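Local coordinates for protein glucanase (Clostridium thermocellum, PDB 5GXX) that probably cuts internal beta-1,4-glucosidic bonds of cellulose, as a cellulosomal endoglucanase joining a glycoside hydrolase family 9 catalytic module to a cellulose-binding domain, at residues N41-G46 / S107-I112; Y304-A309 / S334-A339; Q442-F447 / S471-R476. The protein carries 1 engineered substitution. One frame throughout, in Å; residues are numbered along the deposited sequence.

Contact 1 of 3, residues N41-G46 / S107-I112; sequences NDEVLG and SVVYQI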
ATOM      1  N   ASN A  41     -25.404 -17.106 -11.490  1.00 17.51           N
ATOM      2  CA  ASN A  41     -24.773 -18.310 -10.946  1.00 18.86           C
ATOM      3  C   ASN A  41     -25.464 -18.864  -9.697  1.00 18.82           C
ATOM      4  O   ASN A  41     -25.031 -19.860  -9.115  1.00 20.44           O
ATOM      5  CB  ASN A  41     -23.282 -18.056 -10.688  1.00 18.65           C
ATOM      6  CG  ASN A  41     -22.492 -17.835 -11.970  1.00 22.52           C
ATOM      7  OD1 ASN A  41     -22.860 -18.325 -13.039  1.00 26.28           O
ATOM      8  ND2 ASN A  41     -21.383 -17.115 -11.859  1.00 23.91           N
ATOM      9  N   ASP A  42     -26.564 -18.238  -9.282  1.00 17.41           N
ATOM     10  CA  ASP A  42     -27.268 -18.708  -8.103  1.00 17.37           C
ATOM     11  C   ASP A  42     -27.789 -20.135  -8.267  1.00 17.61           C
ATOM     12  O   ASP A  42     -28.149 -20.568  -9.368  1.00 19.28           O
ATOM     13  CB  ASP A  42     -28.434 -17.777  -7.766  1.00 15.88           C
ATOM     14  CG  ASP A  42     -27.982 -16.494  -7.105  1.00 17.12           C
ATOM     15  OD1 ASP A  42     -26.775 -16.318  -6.830  1.00 18.15           O
ATOM     16  OD2 ASP A  42     -28.873 -15.646  -6.863  1.00 16.68           O
ATOM     17  N   GLU A  43     -27.833 -20.866  -7.158  1.00 17.04           N
ATOM     18  CA  GLU A  43     -28.303 -22.251  -7.168  1.00 18.65           C
ATOM     19  C   GLU A  43     -29.760 -22.388  -7.615  1.00 17.62           C
ATOM     20  O   GLU A  43     -30.127 -23.344  -8.297  1.00 18.33           O
ATOM     21  CB  GLU A  43     -28.111 -22.871  -5.784  1.00 17.69           C
ATOM     22  CG  GLU A  43     -28.602 -24.321  -5.647  1.00 19.88           C
ATOM     23  CD  GLU A  43     -27.744 -25.314  -6.421  1.00 25.85           C
ATOM     24  OE1 GLU A  43     -26.606 -24.961  -6.798  1.00 24.99           O
ATOM     25  OE2 GLU A  43     -28.207 -26.450  -6.666  1.00 28.27           O
ATOM     26  N   VAL A  44     -30.584 -21.426  -7.201  1.00 18.01           N
ATOM     27  CA  VAL A  44     -31.952 -21.311  -7.693  1.00 17.44           C
ATOM     28  C   VAL A  44     -32.103 -19.919  -8.292  1.00 18.23           C
ATOM     29  O   VAL A  44     -31.797 -18.909  -7.647  1.00 18.27           O
ATOM     30  CB  VAL A  44     -32.990 -21.485  -6.572  1.00 18.66           C
ATOM     31  CG1 VAL A  44     -34.400 -21.455  -7.141  1.00 16.08           C
ATOM     32  CG2 VAL A  44     -32.744 -22.789  -5.822  1.00 18.21           C
ATOM     33  N   LEU A  45     -32.581 -19.882  -9.531  1.00 17.99           N
ATOM     34  CA  LEU A  45     -32.683 -18.636 -10.278  1.00 17.34           C
ATOM     35  C   LEU A  45     -34.003 -17.926 -10.021  1.00 16.90           C
ATOM     36  O   LEU A  45     -34.962 -18.527  -9.554  1.00 17.44           O
ATOM     37  CB  LEU A  45     -32.523 -18.921 -11.770  1.00 17.33           C
ATOM     38  CG  LEU A  45     -31.179 -19.523 -12.177  1.00 18.32           C
ATOM     39  CD1 LEU A  45     -31.238 -19.915 -13.646  1.00 21.15           C
ATOM     40  CD2 LEU A  45     -30.084 -18.504 -11.929  1.00 19.04           C
ATOM     41  N   GLY A  46     -34.034 -16.642 -10.366  1.00 16.22           N
ATOM     42  CA  GLY A  46     -35.223 -15.802 -10.201  1.00 15.90           C
ATOM     43  C   GLY A  46     -35.536 -15.435  -8.766  1.00 15.44           C
ATOM     44  O   GLY A  46     -34.651 -15.446  -7.907  1.00 15.84           O
ATOM     45  N   SER A 107     -36.569 -31.607   1.484  1.00 27.40           N
ATOM     46  CA  SER A 107     -35.983 -30.342   1.916  1.00 25.55           C
ATOM     47  C   SER A 107     -36.176 -29.314   0.807  1.00 24.52           C
ATOM     48  O   SER A 107     -36.635 -29.643  -0.283  1.00 24.87           O
ATOM     49  CB  SER A 107     -34.494 -30.505   2.236  1.00 25.88           C
ATOM     50  OG  SER A 107     -33.809 -31.107   1.152  1.00 28.09           O
ATOM     51  N   VAL A 108     -35.860 -28.054   1.090  1.00 22.39           N
ATOM     52  CA  VAL A 108     -35.913 -26.999   0.076  1.00 20.72           C
ATOM     53  C   VAL A 108     -34.645 -26.169   0.191  1.00 18.88           C
ATOM     54  O   VAL A 108     -34.029 -26.151   1.262  1.00 20.61           O
ATOM     55  CB  VAL A 108     -37.163 -26.076   0.245  1.00 19.15           C
ATOM     56  CG1 VAL A 108     -38.459 -26.882   0.086  1.00 21.69           C
ATOM     57  CG2 VAL A 108     -37.148 -25.309   1.579  1.00 19.27           C
ATOM     58  N   VAL A 109     -34.256 -25.508  -0.899  1.00 17.91           N
ATOM     59  CA  VAL A 109     -33.316 -24.393  -0.834  1.00 17.99           C
ATOM     60  C   VAL A 109     -34.106 -23.265  -0.177  1.00 17.18           C
ATOM     61  O   VAL A 109     -35.161 -22.887  -0.695  1.00 19.02           O
ATOM     62  CB  VAL A 109     -32.860 -23.923  -2.232  1.00 18.03           C
ATOM     63  CG1 VAL A 109     -32.048 -22.639  -2.125  1.00 18.16           C
ATOM     64  CG2 VAL A 109     -32.033 -25.007  -2.922  1.00 18.79           C
ATOM     65  N   TYR A 110     -33.608 -22.747   0.944  1.00 17.09           N
ATOM     66  CA  TYR A 110     -34.331 -21.699   1.679  1.00 16.88           C
ATOM     67  C   TYR A 110     -33.625 -20.353   1.753  1.00 16.81           C
ATOM     68  O   TYR A 110     -34.165 -19.404   2.325  1.00 16.34           O
ATOM     69  CB  TYR A 110     -34.719 -22.188   3.084  1.00 16.50           C
ATOM     70  CG  TYR A 110     -33.603 -22.275   4.111  1.00 17.39           C
ATOM     71  CD1 TYR A 110     -32.829 -23.432   4.244  1.00 18.91           C
ATOM     72  CD2 TYR A 110     -33.350 -21.216   4.990  1.00 17.08           C
ATOM     73  CE1 TYR A 110     -31.824 -23.512   5.211  1.00 18.10           C
ATOM     74  CE2 TYR A 110     -32.341 -21.280   5.948  1.00 18.39           C
ATOM     75  CZ  TYR A 110     -31.588 -22.442   6.062  1.00 17.22           C
ATOM     76  OH  TYR A 110     -30.588 -22.509   7.009  1.00 19.15           O
ATOM     77  N   GLN A 111     -32.421 -20.267   1.196  1.00 16.66           N
ATOM     78  CA  GLN A 111     -31.697 -19.013   1.149  1.00 16.61           C
ATOM     79  C   GLN A 111     -30.659 -19.028   0.039  1.00 15.92           C
ATOM     80  O   GLN A 111     -30.019 -20.049  -0.208  1.00 16.50           O
ATOM     81  CB  GLN A 111     -31.035 -18.741   2.502  1.00 16.01           C
ATOM     82  CG  GLN A 111     -30.382 -17.377   2.624  1.00 14.47           C
ATOM     83  CD  GLN A 111     -30.042 -17.013   4.046  1.00 14.53           C
ATOM     84  OE1 GLN A 111     -30.842 -17.193   4.963  1.00 14.59           O
ATOM     85  NE2 GLN A 111     -28.856 -16.453   4.229  1.00 17.08           N
ATOM     86  N   ILE A 112     -30.482 -17.898  -0.640  1.00 16.49           N
ATOM     87  CA  ILE A 112     -29.363 -17.721  -1.566  1.00 16.31           C
ATOM     88  C   ILE A 112     -28.597 -16.486  -1.122  1.00 15.96           C
ATOM     89  O   ILE A 112     -29.165 -15.408  -0.998  1.00 14.49           O
ATOM     90  CB  ILE A 112     -29.783 -17.511  -3.042  1.00 16.69           C
ATOM     91  CG1 ILE A 112     -30.686 -18.628  -3.587  1.00 19.25           C
ATOM     92  CG2 ILE A 112     -28.547 -17.303  -3.944  1.00 18.58           C
ATOM     93  CD1 ILE A 112     -30.072 -20.015  -3.667  1.00 22.00           C
TER
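The strand 108-112, middle member of a small antiparallel three-stranded sheet in the family 9 module, is covered on one side by the loop 41-46, with Ile112 and Val109 meeting Asp42, Glu43 and Val44. The CG2 methyl of Ile112 lies over the flat of the Asp42 carboxylate, 3.3 Å from Asp42 CG and almost as near to both oxygens, a tight approach made obliquely. The acid is not left to the methyl alone: Asp42 OD1 forms a salt bridge with Arg134, and Asp42 OD2 is hydrogen-bonded to Thr39 OG1. The other branch of Ile112 rises under the loop backbone, its CD1 3.8 Å from Val44 N and 4.1 Å from Glu43 CB. With CG1 anti to the backbone N (chi1 -176°), Val44 turns CG2 onto Val109, where it touches both methyls, 3.7 Å from Val109 CG2 and 3.8 Å from Val109 CG1. Tyr98 of helix 85-101 packs on both Val44 and Ile112, while on the neighbouring strand 136-139 Tyr136 meets Glu43 and Ile112, and Val138 meets Val109, closing the contact between helix and sheet.

Contact 2 of 3, residues Y304-A309 / S334-A339; sequences YATTEA and SQIDYA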
ATOM      1  N   TYR A 304     -45.582  -2.326   9.305  1.00  9.07           N
ATOM      2  CA  TYR A 304     -46.556  -2.945  10.200  1.00  9.83           C
ATOM      3  C   TYR A 304     -47.930  -2.279  10.110  1.00 10.61           C
ATOM      4  O   TYR A 304     -48.949  -2.968   9.991  1.00 11.28           O
ATOM      5  CB  TYR A 304     -46.053  -2.896  11.641  1.00 10.75           C
ATOM      6  CG  TYR A 304     -44.843  -3.729  11.964  1.00 11.47           C
ATOM      7  CD1 TYR A 304     -44.798  -5.096  11.691  1.00 13.49           C
ATOM      8  CD2 TYR A 304     -43.763  -3.152  12.594  1.00 11.86           C
ATOM      9  CE1 TYR A 304     -43.685  -5.873  12.037  1.00 11.89           C
ATOM     10  CE2 TYR A 304     -42.657  -3.905  12.961  1.00 10.39           C
ATOM     11  CZ  TYR A 304     -42.627  -5.263  12.678  1.00 13.32           C
ATOM     12  OH  TYR A 304     -41.540  -6.021  13.052  1.00 14.85           O
ATOM     13  N   ALA A 305     -47.957  -0.949  10.089  1.00 10.00           N
ATOM     14  CA  ALA A 305     -49.230  -0.220  10.151  1.00  8.50           C
ATOM     15  C   ALA A 305     -50.020  -0.412   8.858  1.00 10.27           C
ATOM     16  O   ALA A 305     -51.237  -0.647   8.914  1.00 10.30           O
ATOM     17  CB  ALA A 305     -48.998   1.247  10.464  1.00 10.04           C
ATOM     18  N   THR A 306     -49.331  -0.408   7.719  1.00 10.30           N
ATOM     19  CA  THR A 306     -50.014  -0.634   6.449  1.00 10.23           C
ATOM     20  C   THR A 306     -50.482  -2.077   6.249  1.00 11.59           C
ATOM     21  O   THR A 306     -51.468  -2.304   5.548  1.00 12.48           O
ATOM     22  CB  THR A 306     -49.186  -0.168   5.238  1.00 11.12           C
ATOM     23  OG1 THR A 306     -47.957  -0.904   5.161  1.00 10.59           O
ATOM     24  CG2 THR A 306     -48.871   1.291   5.346  1.00 11.37           C
ATOM     25  N   THR A 307     -49.787  -3.035   6.858  1.00  9.81           N
ATOM     26  CA  THR A 307     -50.219  -4.442   6.819  1.00 11.83           C
ATOM     27  C   THR A 307     -51.484  -4.598   7.656  1.00 10.94           C
ATOM     28  O   THR A 307     -52.466  -5.230   7.225  1.00 10.90           O
ATOM     29  CB  THR A 307     -49.102  -5.397   7.315  1.00 10.60           C
ATOM     30  OG1 THR A 307     -47.956  -5.250   6.461  1.00 12.65           O
ATOM     31  CG2 THR A 307     -49.598  -6.857   7.287  1.00 11.98           C
ATOM     32  N   GLU A 308     -51.486  -3.972   8.832  1.00 10.38           N
ATOM     33  CA  GLU A 308     -52.679  -4.003   9.695  1.00 10.65           C
ATOM     34  C   GLU A 308     -53.834  -3.293   9.009  1.00 10.31           C
ATOM     35  O   GLU A 308     -54.982  -3.717   9.181  1.00 12.00           O
ATOM     36  CB  GLU A 308     -52.385  -3.410  11.074  1.00 10.49           C
ATOM     37  CG  GLU A 308     -51.454  -4.310  11.882  1.00 12.01           C
ATOM     38  CD  GLU A 308     -52.111  -5.640  12.211  1.00 12.48           C
ATOM     39  OE1 GLU A 308     -53.337  -5.658  12.488  1.00 13.02           O
ATOM     40  OE2 GLU A 308     -51.445  -6.705  12.202  1.00 14.12           O
ATOM     41  N   ALA A 309     -53.551  -2.244   8.229  1.00 11.54           N
ATOM     42  CA  ALA A 309     -54.608  -1.605   7.437  1.00 10.66           C
ATOM     43  C   ALA A 309     -55.277  -2.623   6.509  1.00 11.32           C
ATOM     44  O   ALA A 309     -56.506  -2.689   6.453  1.00 11.90           O
ATOM     45  CB  ALA A 309     -54.097  -0.374   6.661  1.00 11.84           C
ATOM     46  N   SER A 334     -56.627   5.616   7.605  1.00 11.09           N
ATOM     47  CA  SER A 334     -55.764   6.600   8.243  1.00 12.14           C
ATOM     48  C   SER A 334     -54.293   6.202   8.152  1.00 11.43           C
ATOM     49  O   SER A 334     -53.413   7.052   8.033  1.00 12.35           O
ATOM     50  CB  SER A 334     -56.168   6.857   9.700  1.00 12.87           C
ATOM     51  OG  SER A 334     -55.737   5.822  10.556  1.00 15.73           O
ATOM     52  N   GLN A 335     -54.034   4.895   8.220  1.00 11.31           N
ATOM     53  CA  GLN A 335     -52.637   4.458   8.155  1.00 10.24           C
ATOM     54  C   GLN A 335     -52.068   4.524   6.743  1.00 10.23           C
ATOM     55  O   GLN A 335     -50.928   4.944   6.543  1.00 10.89           O
ATOM     56  CB  GLN A 335     -52.465   3.041   8.712  1.00  9.13           C
ATOM     57  CG  GLN A 335     -52.939   2.924  10.160  1.00  8.65           C
ATOM     58  CD  GLN A 335     -52.270   3.922  11.081  1.00 11.03           C
ATOM     59  OE1 GLN A 335     -51.079   3.809  11.375  1.00 11.35           O
ATOM     60  NE2 GLN A 335     -53.038   4.888  11.557  1.00 11.06           N
ATOM     61  N   ILE A 336     -52.863   4.121   5.759  1.00 11.10           N
ATOM     62  CA  ILE A 336     -52.415   4.265   4.386  1.00 10.46           C
ATOM     63  C   ILE A 336     -52.197   5.742   4.040  1.00 10.41           C
ATOM     64  O   ILE A 336     -51.184   6.107   3.446  1.00 11.31           O
ATOM     65  CB  ILE A 336     -53.403   3.593   3.392  1.00 11.82           C
ATOM     66  CG1 ILE A 336     -53.578   2.091   3.691  1.00 12.00           C
ATOM     67  CG2 ILE A 336     -52.966   3.881   1.942  1.00 11.59           C
ATOM     68  CD1 ILE A 336     -52.273   1.299   3.787  1.00 15.10           C
ATOM     69  N   ASP A 337     -53.152   6.585   4.448  1.00 10.86           N
ATOM     70  CA  ASP A 337     -53.035   8.008   4.096  1.00 11.72           C
ATOM     71  C   ASP A 337     -51.824   8.645   4.759  1.00 11.03           C
ATOM     72  O   ASP A 337     -51.159   9.486   4.155  1.00 11.44           O
ATOM     73  CB  ASP A 337     -54.311   8.810   4.408  1.00 11.46           C
ATOM     74  CG  ASP A 337     -55.477   8.447   3.487  1.00 13.03           C
ATOM     75  OD1 ASP A 337     -55.269   7.728   2.486  1.00 14.18           O
ATOM     76  OD2 ASP A 337     -56.614   8.874   3.811  1.00 15.67           O
ATOM     77  N   TYR A 338     -51.496   8.213   5.980  1.00 10.78           N
ATOM     78  CA  TYR A 338     -50.273   8.694   6.619  1.00 10.32           C
ATOM     79  C   TYR A 338     -49.062   8.383   5.749  1.00 10.60           C
ATOM     80  O   TYR A 338     -48.240   9.249   5.473  1.00 11.42           O
ATOM     81  CB  TYR A 338     -50.094   8.096   8.022  1.00 11.14           C
ATOM     82  CG  TYR A 338     -48.923   8.673   8.788  1.00  8.49           C
ATOM     83  CD1 TYR A 338     -47.618   8.410   8.397  1.00 10.58           C
ATOM     84  CD2 TYR A 338     -49.114   9.525   9.871  1.00 10.84           C
ATOM     85  CE1 TYR A 338     -46.528   8.939   9.078  1.00 11.91           C
ATOM     86  CE2 TYR A 338     -48.033  10.054  10.562  1.00  9.52           C
ATOM     87  CZ  TYR A 338     -46.742   9.728  10.182  1.00  9.61           C
ATOM     88  OH  TYR A 338     -45.630  10.265  10.799  1.00 10.37           O
ATOM     89  N   ALA A 339     -48.973   7.145   5.270  1.00 10.88           N
ATOM     90  CA  ALA A 339     -47.857   6.745   4.400  1.00 10.32           C
ATOM     91  C   ALA A 339     -47.755   7.546   3.100  1.00 11.54           C
ATOM     92  O   ALA A 339     -46.661   7.740   2.559  1.00 11.55           O
ATOM     93  CB  ALA A 339     -47.977   5.256   4.097  1.00 10.19           C
TER
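Helix segments 304-309 and 334-339 run roughly antiparallel, at 140° between their N-to-C directions, with axes 8.7 Å apart at closest approach and the CA atoms of Thr306 and Ile336 only 5.8 Å apart. They belong to consecutive helices, 301-318 and 322-340, which form a helical hairpin in the (alpha/alpha)6 barrel fold of family 9 glycoside hydrolases. Small side chains on helix 301-318 permit this close packing: Ala305 and Ala309, one turn apart, offer single methyls toward the partner helix, with Thr306 beside them. Ile336 packs against Thr306 and Ala309. Its CD1 touches both CB and CG2 of Thr306, each at 3.7 Å, the two side chains crossing at about a right angle, and also reaches Ala309 CB at 3.8 Å. Farther along, Thr306 CG2 faces Ala339 CB at 4.3 Å, a looser methyl-to-methyl approach. The Thr306 hydroxyl takes no part in this apolar seam and is hydrogen-bonded to Leu302 O in its own helix. Helix 412-429 seals one flank, where Phe418 meets Thr306, and Ala421, Leu422 and Leu425 gather round Ile336. On Gln335, CB passes alongside the backbone of Ala305, and a bend at chi2 (-55°) folds the amide back so that OE1 rests 3.4 Å from Ala305 CB. This buried amide is gripped at both ends: OE1 accepts from Ala294 N, and NE2 gives hydrogen bonds to Gly292 O and to the neighbouring serine. These bonds fix its rotation and tie the hairpin to the loop holding Gly292 and Ala294. The bond from Gln335 NE2 to Ser334 OG is 3.0 Å long, bends to 157° at the hydrogen, and lies close to the amide plane.

Contact 3 of 3, residues Q442-F447 / S471-R476; sequences QRDDEF and SSWPAR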
ATOM      1  N   GLN A 442     -32.820  10.379 -16.901  1.00 21.14           N
ATOM      2  CA  GLN A 442     -31.620  11.098 -17.312  1.00 23.67           C
ATOM      3  C   GLN A 442     -30.410  10.245 -16.951  1.00 23.60           C
ATOM      4  O   GLN A 442     -30.232   9.876 -15.793  1.00 24.96           O
ATOM      5  CB  GLN A 442     -31.546  12.441 -16.574  1.00 24.85           C
ATOM      6  CG  GLN A 442     -30.329  13.301 -16.918  1.00 31.21           C
ATOM      7  CD  GLN A 442     -30.202  13.593 -18.402  1.00 38.34           C
ATOM      8  OE1 GLN A 442     -29.215  13.213 -19.035  1.00 41.86           O
ATOM      9  NE2 GLN A 442     -31.207  14.260 -18.968  1.00 40.85           N
ATOM     10  N   ARG A 443     -29.585   9.914 -17.936  1.00 23.68           N
ATOM     11  CA  ARG A 443     -28.393   9.122 -17.671  1.00 23.09           C
ATOM     12  C   ARG A 443     -27.165  10.016 -17.542  1.00 23.94           C
ATOM     13  O   ARG A 443     -27.182  11.187 -17.941  1.00 26.28           O
ATOM     14  CB  ARG A 443     -28.192   8.059 -18.752  1.00 21.46           C
ATOM     15  CG  ARG A 443     -29.399   7.134 -18.875  1.00 20.58           C
ATOM     16  CD  ARG A 443     -29.205   6.070 -19.926  1.00 20.62           C
ATOM     17  NE  ARG A 443     -30.383   5.204 -19.972  1.00 20.48           N
ATOM     18  CZ  ARG A 443     -30.451   4.049 -20.629  1.00 22.28           C
ATOM     19  NH1 ARG A 443     -29.412   3.602 -21.320  1.00 25.78           N
ATOM     20  NH2 ARG A 443     -31.559   3.327 -20.576  1.00 21.37           N
ATOM     21  N   ASP A 444     -26.135   9.487 -16.891  1.00 23.20           N
ATOM     22  CA  ASP A 444     -24.836  10.144 -16.937  1.00 23.36           C
ATOM     23  C   ASP A 444     -23.850   9.189 -17.602  1.00 22.93           C
ATOM     24  O   ASP A 444     -24.260   8.140 -18.107  1.00 22.49           O
ATOM     25  CB  ASP A 444     -24.409  10.764 -15.593  1.00 22.69           C
ATOM     26  CG  ASP A 444     -24.648   9.861 -14.390  1.00 24.17           C
ATOM     27  OD1 ASP A 444     -24.597   8.621 -14.524  1.00 26.08           O
ATOM     28  OD2 ASP A 444     -24.845  10.410 -13.284  1.00 27.27           O
ATOM     29  N   ASP A 445     -22.578   9.572 -17.684  1.00 24.04           N
ATOM     30  CA  ASP A 445     -21.604   8.784 -18.441  1.00 23.72           C
ATOM     31  C   ASP A 445     -21.217   7.481 -17.746  1.00 22.05           C
ATOM     32  O   ASP A 445     -21.071   7.435 -16.520  1.00 23.79           O
ATOM     33  CB  ASP A 445     -20.381   9.641 -18.782  1.00 25.71           C
ATOM     34  CG  ASP A 445     -20.699  10.758 -19.768  1.00 28.51           C
ATOM     35  OD1 ASP A 445     -21.532  10.581 -20.689  1.00 31.10           O
ATOM     36  OD2 ASP A 445     -20.079  11.833 -19.625  1.00 30.69           O
ATOM     37  N   GLU A 446     -21.144   6.412 -18.529  1.00 20.37           N
ATOM     38  CA  GLU A 446     -20.873   5.075 -17.990  1.00 17.83           C
ATOM     39  C   GLU A 446     -19.449   4.565 -18.215  1.00 18.91           C
ATOM     40  O   GLU A 446     -18.724   4.280 -17.259  1.00 20.67           O
ATOM     41  CB  GLU A 446     -21.895   4.064 -18.507  1.00 18.03           C
ATOM     42  CG  GLU A 446     -23.323   4.356 -18.057  1.00 15.57           C
ATOM     43  CD  GLU A 446     -24.311   3.362 -18.621  1.00 16.07           C
ATOM     44  OE1 GLU A 446     -24.584   3.377 -19.837  1.00 18.63           O
ATOM     45  OE2 GLU A 446     -24.845   2.555 -17.826  1.00 13.96           O
ATOM     46  N   PHE A 447     -19.060   4.446 -19.478  1.00 17.92           N
ATOM     47  CA  PHE A 447     -17.706   4.050 -19.848  1.00 17.31           C
ATOM     48  C   PHE A 447     -17.002   5.240 -20.474  1.00 18.56           C
ATOM     49  O   PHE A 447     -17.495   5.826 -21.443  1.00 19.55           O
ATOM     50  CB  PHE A 447     -17.758   2.899 -20.857  1.00 17.00           C
ATOM     51  CG  PHE A 447     -18.318   1.618 -20.287  1.00 16.94           C
ATOM     52  CD1 PHE A 447     -19.695   1.393 -20.261  1.00 17.82           C
ATOM     53  CD2 PHE A 447     -17.471   0.674 -19.719  1.00 19.18           C
ATOM     54  CE1 PHE A 447     -20.201   0.220 -19.737  1.00 14.38           C
ATOM     55  CE2 PHE A 447     -17.957  -0.498 -19.170  1.00 17.54           C
ATOM     56  CZ  PHE A 447     -19.336  -0.726 -19.166  1.00 16.24           C
ATOM     57  N   SER A 471     -20.917   2.000 -15.097  1.00 13.95           N
ATOM     58  CA  SER A 471     -22.224   1.655 -15.684  1.00 13.68           C
ATOM     59  C   SER A 471     -23.346   1.537 -14.658  1.00 14.39           C
ATOM     60  O   SER A 471     -23.102   1.220 -13.499  1.00 14.71           O
ATOM     61  CB  SER A 471     -22.132   0.380 -16.527  1.00 15.00           C
ATOM     62  OG  SER A 471     -21.715  -0.737 -15.751  1.00 14.36           O
ATOM     63  N   SER A 472     -24.570   1.796 -15.102  1.00 13.60           N
ATOM     64  CA  SER A 472     -25.726   1.810 -14.202  1.00 14.07           C
ATOM     65  C   SER A 472     -27.063   1.613 -14.923  1.00 14.70           C
ATOM     66  O   SER A 472     -28.069   1.403 -14.240  1.00 16.03           O
ATOM     67  CB  SER A 472     -25.752   3.088 -13.356  1.00 15.35           C
ATOM     68  OG  SER A 472     -26.286   2.833 -12.068  1.00 13.97           O
ATOM     69  N   TRP A 473     -27.095   1.658 -16.261  1.00 15.48           N
ATOM     70  CA  TRP A 473     -28.363   1.518 -16.998  1.00 15.01           C
ATOM     71  C   TRP A 473     -28.360   0.349 -17.981  1.00 16.05           C
ATOM     72  O   TRP A 473     -28.434   0.561 -19.194  1.00 17.42           O
ATOM     73  CB  TRP A 473     -28.703   2.811 -17.755  1.00 16.52           C
ATOM     74  CG  TRP A 473     -29.121   3.921 -16.873  1.00 15.91           C
ATOM     75  CD1 TRP A 473     -30.393   4.228 -16.494  1.00 18.19           C
ATOM     76  CD2 TRP A 473     -28.269   4.891 -16.259  1.00 16.47           C
ATOM     77  NE1 TRP A 473     -30.388   5.335 -15.682  1.00 19.23           N
ATOM     78  CE2 TRP A 473     -29.096   5.763 -15.517  1.00 15.85           C
ATOM     79  CE3 TRP A 473     -26.883   5.104 -16.267  1.00 16.87           C
ATOM     80  CZ2 TRP A 473     -28.583   6.827 -14.781  1.00 17.42           C
ATOM     81  CZ3 TRP A 473     -26.372   6.171 -15.543  1.00 18.35           C
ATOM     82  CH2 TRP A 473     -27.227   7.022 -14.809  1.00 16.66           C
ATOM     83  N   PRO A 474     -28.254  -0.896 -17.485  1.00 15.19           N
ATOM     84  CA  PRO A 474     -28.000  -1.304 -16.109  1.00 15.22           C
ATOM     85  C   PRO A 474     -26.498  -1.439 -15.873  1.00 15.35           C
ATOM     86  O   PRO A 474     -25.713  -1.499 -16.831  1.00 16.45           O
ATOM     87  CB  PRO A 474     -28.630  -2.696 -16.052  1.00 15.19           C
ATOM     88  CG  PRO A 474     -28.405  -3.255 -17.457  1.00 14.25           C
ATOM     89  CD  PRO A 474     -28.431  -2.056 -18.376  1.00 15.77           C
ATOM     90  N   ALA A 475     -26.092  -1.538 -14.611  1.00 14.16           N
ATOM     91  CA  ALA A 475     -24.702  -1.910 -14.339  1.00 14.26           C
ATOM     92  C   ALA A 475     -24.345  -3.149 -15.156  1.00 13.91           C
ATOM     93  O   ALA A 475     -25.167  -4.054 -15.292  1.00 14.21           O
ATOM     94  CB  ALA A 475     -24.510  -2.182 -12.840  1.00 13.71           C
ATOM     95  N   ARG A 476     -23.148  -3.197 -15.748  1.00 13.25           N
ATOM     96  CA  ARG A 476     -22.835  -4.293 -16.659  1.00 14.08           C
ATOM     97  C   ARG A 476     -21.337  -4.382 -16.868  1.00 14.39           C
ATOM     98  O   ARG A 476     -20.596  -3.495 -16.455  1.00 15.47           O
ATOM     99  CB  ARG A 476     -23.557  -4.124 -18.009  1.00 14.64           C
ATOM    100  CG  ARG A 476     -23.180  -2.872 -18.774  1.00 13.39           C
ATOM    101  CD  ARG A 476     -24.128  -2.606 -19.963  1.00 13.14           C
ATOM    102  NE  ARG A 476     -23.761  -1.401 -20.705  1.00 18.05           N
ATOM    103  CZ  ARG A 476     -24.028  -0.158 -20.315  1.00 16.28           C
ATOM    104  NH1 ARG A 476     -24.691   0.088 -19.187  1.00 15.84           N
ATOM    105  NH2 ARG A 476     -23.647   0.858 -21.073  1.00 18.19           N
TER
HETATM  106  O   HOH W   1     -26.847   2.273 -21.056  1.00 27.39           O
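Glu446, at the end of the chain that leads into strand 447-456, plugs the loop 471-476 of the cellulose-binding domain, and round its carboxylate the contact is tight. Glu446 OE2 accepts three hydrogen bonds: from Ser472 N at 2.8 Å, nearly straight (172°) and on the anti lone pair; from Trp473 N at 2.9 Å, almost in line with the C-O bond; and from Arg476 NH1 at 2.8 Å. Arg476 NH2 reaches Glu446 OE1 at 3.0 Å, completing an end-on, two-nitrogen salt bridge in which the guanidinium approaches from above the carboxylate, the planes 58° apart. Arg476 NH1 also bonds Pro474 O, just beyond the cis peptide bond between Trp473 and Pro474, so the arginine braces its own turn as well. Phe447 lies with CE1 over a face of the same guanidinium. Toward the rim, where Arg443 and Asp444 are exposed, the contact changes to a CH-pi approach. The extended Arg443 side chain runs over one face of Trp473, its CG 3.6 Å from the centroid of the five-membered ring; its guanidinium, nearly parallel to the indole (16°), lies over Trp473 CB. Ser472 CB sits toward the rim of the opposite face. At the edge of the six-membered ring Asp444 OD1 comes within 3.1 Å of Trp473 CH2. Trp473 NE1 is bonded to Glu441, and a water donates to both Glu446 OE1 and Trp473 O. Such a collection of donors would probably keep Glu446 ionised, and the salt bridges of Arg443 NH2 with Glu33 and of Asp444 OD1 with Arg381 tie the chain leading into strand 447-456 to the family 9 module.

How the contacts relate
Contacts 1 and 2 both lie in the family 9 module and are buried, yet they join different elements: contact 1 sets a loop on a short sheet, contact 2 pairs two consecutive barrel helices. Their cross-segment chemistry is mainly apolar, and the buried polar groups of Asp42 and Gln335 find their main partners outside the segments. Contact 3, on the opposite side of the chain's centre from contact 2, is partly exposed and carries hydrogen bonds, a salt bridge and a tryptophan covered by an arginine chain through a CH-pi contact, where the two modules meet. No two contacts touch: nearest atoms are about 14 Å apart for contacts 1 and 3, and about 24 Å for contacts 2 and 3.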